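Long-range contact in major capsid protein (Paramecium bursaria Chlorella virus 1, PDB 5TIP), which self-assembles as trimers into the large icosahedral, glycosylated capsid of the virus: residues L162-H170 against L423-G431. Sequence-based numbering, arbitrary orientation.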
loop_
_atom_site.group_PDB
_atom_site.type_symbol
_atom_site.label_atom_id
_atom_site.label_comp_id
_atom_site.label_asym_id
_atom_site.label_seq_id
_atom_site.Cartn_x
_atom_site.Cartn_y
_atom_site.Cartn_z
ATOM N N LEU A 162 -18.493 -8.950 -18.231
ATOM C CA LEU A 162 -19.804 -8.984 -18.872
ATOM C C LEU A 162 -19.748 -9.794 -20.161
ATOM O O LEU A 162 -19.013 -9.420 -21.084
ATOM C CB LEU A 162 -20.283 -7.567 -19.161
ATOM C CG LEU A 162 -21.705 -7.463 -19.712
ATOM C CD1 LEU A 162 -22.703 -7.933 -18.669
ATOM C CD2 LEU A 162 -22.014 -6.043 -20.159
ATOM N N PRO A 163 -20.498 -10.894 -20.277
ATOM C CA PRO A 163 -20.412 -11.715 -21.491
ATOM C C PRO A 163 -21.265 -11.182 -22.632
ATOM O O PRO A 163 -22.472 -11.444 -22.692
ATOM C CB PRO A 163 -20.905 -13.086 -21.014
ATOM C CG PRO A 163 -21.860 -12.768 -19.914
ATOM C CD PRO A 163 -21.372 -11.499 -19.256
ATOM N N LEU A 164 -20.648 -10.424 -23.543
ATOM C CA LEU A 164 -21.366 -9.965 -24.727
ATOM C C LEU A 164 -21.791 -11.132 -25.607
ATOM O O LEU A 164 -22.829 -11.059 -26.274
ATOM C CB LEU A 164 -20.506 -8.993 -25.534
ATOM C CG LEU A 164 -20.229 -7.609 -24.949
ATOM C CD1 LEU A 164 -19.504 -6.752 -25.971
ATOM C CD2 LEU A 164 -21.522 -6.946 -24.521
ATOM N N ILE A 165 -21.006 -12.212 -25.624
ATOM C CA ILE A 165 -21.348 -13.366 -26.442
ATOM C C ILE A 165 -22.616 -14.045 -25.939
ATOM O O ILE A 165 -23.304 -14.722 -26.711
ATOM C CB ILE A 165 -20.165 -14.353 -26.493
ATOM C CG1 ILE A 165 -20.468 -15.496 -27.462
ATOM C CG2 ILE A 165 -19.842 -14.878 -25.101
ATOM C CD1 ILE A 165 -19.497 -16.630 -27.386
ATOM N N ALA A 166 -22.956 -13.862 -24.668
ATOM C CA ALA A 166 -24.172 -14.420 -24.097
ATOM C C ALA A 166 -25.343 -13.445 -24.141
ATOM O O ALA A 166 -26.394 -13.731 -23.561
ATOM C CB ALA A 166 -23.918 -14.865 -22.656
ATOM N N LEU A 167 -25.186 -12.307 -24.813
ATOM C CA LEU A 167 -26.205 -11.263 -24.885
ATOM C C LEU A 167 -26.491 -10.887 -26.335
ATOM O O LEU A 167 -26.526 -9.709 -26.696
ATOM C CB LEU A 167 -25.765 -10.029 -24.100
ATOM C CG LEU A 167 -25.605 -10.133 -22.583
ATOM C CD1 LEU A 167 -24.967 -8.862 -22.047
ATOM C CD2 LEU A 167 -26.943 -10.377 -21.914
ATOM N N GLN A 168 -26.705 -11.887 -27.198
ATOM C CA GLN A 168 -26.849 -11.597 -28.622
ATOM C C GLN A 168 -28.125 -10.830 -28.948
ATOM O O GLN A 168 -28.211 -10.234 -30.028
ATOM C CB GLN A 168 -26.810 -12.884 -29.450
ATOM C CG GLN A 168 -27.986 -13.822 -29.245
ATOM C CD GLN A 168 -28.019 -14.933 -30.280
ATOM O OE1 GLN A 168 -27.477 -14.789 -31.376
ATOM N NE2 GLN A 168 -28.649 -16.049 -29.936
ATOM N N TYR A 169 -29.117 -10.828 -28.057
ATOM C CA TYR A 169 -30.364 -10.113 -28.293
ATOM C C TYR A 169 -30.524 -8.874 -27.425
ATOM O O TYR A 169 -31.571 -8.223 -27.489
ATOM C CB TYR A 169 -31.569 -11.041 -28.088
ATOM C CG TYR A 169 -31.525 -12.294 -28.929
ATOM C CD1 TYR A 169 -31.494 -12.217 -30.314
ATOM C CD2 TYR A 169 -31.539 -13.551 -28.342
ATOM C CE1 TYR A 169 -31.460 -13.356 -31.090
ATOM C CE2 TYR A 169 -31.508 -14.696 -29.112
ATOM C CZ TYR A 169 -31.469 -14.592 -30.486
ATOM O OH TYR A 169 -31.437 -15.730 -31.257
ATOM N N HIS A 170 -29.526 -8.529 -26.619
ATOM C CA HIS A 170 -29.581 -7.344 -25.777
ATOM C C HIS A 170 -28.390 -6.448 -26.073
ATOM O O HIS A 170 -27.255 -6.921 -26.191
ATOM C CB HIS A 170 -29.605 -7.706 -24.288
ATOM C CG HIS A 170 -30.983 -7.903 -23.740
ATOM N ND1 HIS A 170 -31.230 -8.099 -22.398
ATOM C CD2 HIS A 170 -32.191 -7.925 -24.352
ATOM C CE1 HIS A 170 -32.530 -8.235 -22.207
ATOM N NE2 HIS A 170 -33.136 -8.136 -23.378
ATOM N N LEU A 423 -27.468 -10.638 -11.638
ATOM C CA LEU A 423 -27.671 -10.461 -13.070
ATOM C C LEU A 423 -27.722 -11.840 -13.717
ATOM O O LEU A 423 -26.700 -12.528 -13.812
ATOM C CB LEU A 423 -26.559 -9.605 -13.672
ATOM C CG LEU A 423 -26.564 -9.417 -15.192
ATOM C CD1 LEU A 423 -27.796 -8.648 -15.635
ATOM C CD2 LEU A 423 -25.297 -8.712 -15.649
ATOM N N ARG A 424 -28.908 -12.242 -14.160
ATOM C CA ARG A 424 -29.104 -13.519 -14.830
ATOM C C ARG A 424 -29.042 -13.307 -16.335
ATOM O O ARG A 424 -29.668 -12.382 -16.861
ATOM C CB ARG A 424 -30.443 -14.152 -14.450
ATOM C CG ARG A 424 -30.609 -14.454 -12.976
ATOM C CD ARG A 424 -31.739 -15.445 -12.765
ATOM N NE ARG A 424 -31.991 -15.705 -11.352
ATOM C CZ ARG A 424 -33.008 -15.187 -10.672
ATOM N NH1 ARG A 424 -33.872 -14.386 -11.281
ATOM N NH2 ARG A 424 -33.165 -15.475 -9.388
ATOM N N ILE A 425 -28.288 -14.161 -17.020
ATOM C CA ILE A 425 -28.107 -14.068 -18.462
ATOM C C ILE A 425 -28.444 -15.423 -19.065
ATOM O O ILE A 425 -27.797 -16.427 -18.746
ATOM C CB ILE A 425 -26.677 -13.640 -18.835
ATOM C CG1 ILE A 425 -26.398 -12.235 -18.297
ATOM C CG2 ILE A 425 -26.482 -13.693 -20.336
ATOM C CD1 ILE A 425 -25.003 -11.743 -18.554
ATOM N N MET A 426 -29.450 -15.449 -19.935
ATOM C CA MET A 426 -29.914 -16.690 -20.535
ATOM C C MET A 426 -30.665 -16.358 -21.815
ATOM O O MET A 426 -31.347 -15.333 -21.900
ATOM C CB MET A 426 -30.811 -17.478 -19.572
ATOM C CG MET A 426 -31.204 -18.862 -20.066
ATOM S SD MET A 426 -32.400 -19.695 -19.001
ATOM C CE MET A 426 -33.906 -18.833 -19.445
ATOM N N SER A 427 -30.526 -17.239 -22.808
ATOM C CA SER A 427 -31.221 -17.111 -24.091
ATOM C C SER A 427 -30.903 -15.781 -24.771
ATOM O O SER A 427 -31.763 -15.164 -25.402
ATOM C CB SER A 427 -32.731 -17.287 -23.921
ATOM O OG SER A 427 -33.042 -18.588 -23.456
ATOM N N GLY A 428 -29.657 -15.332 -24.636
ATOM C CA GLY A 428 -29.207 -14.121 -25.291
ATOM C C GLY A 428 -29.682 -12.827 -24.670
ATOM O O GLY A 428 -29.533 -11.770 -25.294
ATOM N N MET A 429 -30.249 -12.870 -23.467
ATOM C CA MET A 429 -30.770 -11.678 -22.815
ATOM C C MET A 429 -30.365 -11.674 -21.348
ATOM O O MET A 429 -30.172 -12.727 -20.738
ATOM C CB MET A 429 -32.297 -11.590 -22.940
ATOM C CG MET A 429 -32.792 -11.430 -24.367
ATOM S SD MET A 429 -34.585 -11.552 -24.498
ATOM C CE MET A 429 -34.868 -13.155 -23.752
ATOM N N GLY A 430 -30.238 -10.476 -20.793
ATOM C CA GLY A 430 -29.878 -10.321 -19.399
ATOM C C GLY A 430 -30.866 -9.431 -18.676
ATOM O O GLY A 430 -31.451 -8.515 -19.253
ATOM N N GLY A 431 -31.039 -9.713 -17.388
ATOM C CA GLY A 431 -31.951 -8.945 -16.566
ATOM C C GLY A 431 -31.648 -9.137 -15.101
ATOM O O GLY A 431 -31.202 -10.209 -14.679
HETATM O O HOH W 1 -27.571 -16.601 -23.363
#
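A beta-hairpin tip from the C-terminal half of the subunit packs on a loop of the N-terminal half, Gly428 meeting Tyr169, at the end remote from the glycans. Gly428, in the tight turn of the hairpin, is held against the loop 166-170, and the apolar face of the hairpin packs on Leu162, Pro163, Ala166 and Leu167. Strands 423-426 and 429-431 are linked by a type I' turn, Met426 to Met429, in which Ser427 and Gly428 both have positive phi. Across from it, Leu167 to His170 forms a type I turn. Its Tyr169 N donates to Gly428 O at 2.9 Å, in the carbonyl plane and on a lone pair. One water bridges Ala166 O and Gly428 N, and Gly428 CA-H also points at Ala166 O, 3.3 Å from CA to O. Gly428 CA lies 3.9 Å from Tyr169 CD2 and 4.1 Å from Gln168 CG, and its positive phi suits a glycine. The tyrosine ring turns its edge to Ser427 O, while Gln168 CG covers one of its faces.

In this NCLDV capsid protein, as in other double jelly-roll capsid proteins, two jelly rolls stand side by side, and the contact bridges them. Ile425 is the main apolar link: its CD1 meets Pro163 CG tip to tip at 3.6 Å, and its CG2, anti to the backbone N, touches Ala166 CB and Leu167 CD2. Tyr225 of strand 223-237 also packs on both Pro163 and Ile425. Farther along, the Leu162 and Leu423 side chains cross at about a right angle, CD1 of Leu162 4.1 Å from CD2 of Leu423. On the other flank Met429 CB sits over a face of the His170 imidazole in a CH-pi contact, 3.5 Å from the ring centroid, and the ring presents its edge to Gly430 O.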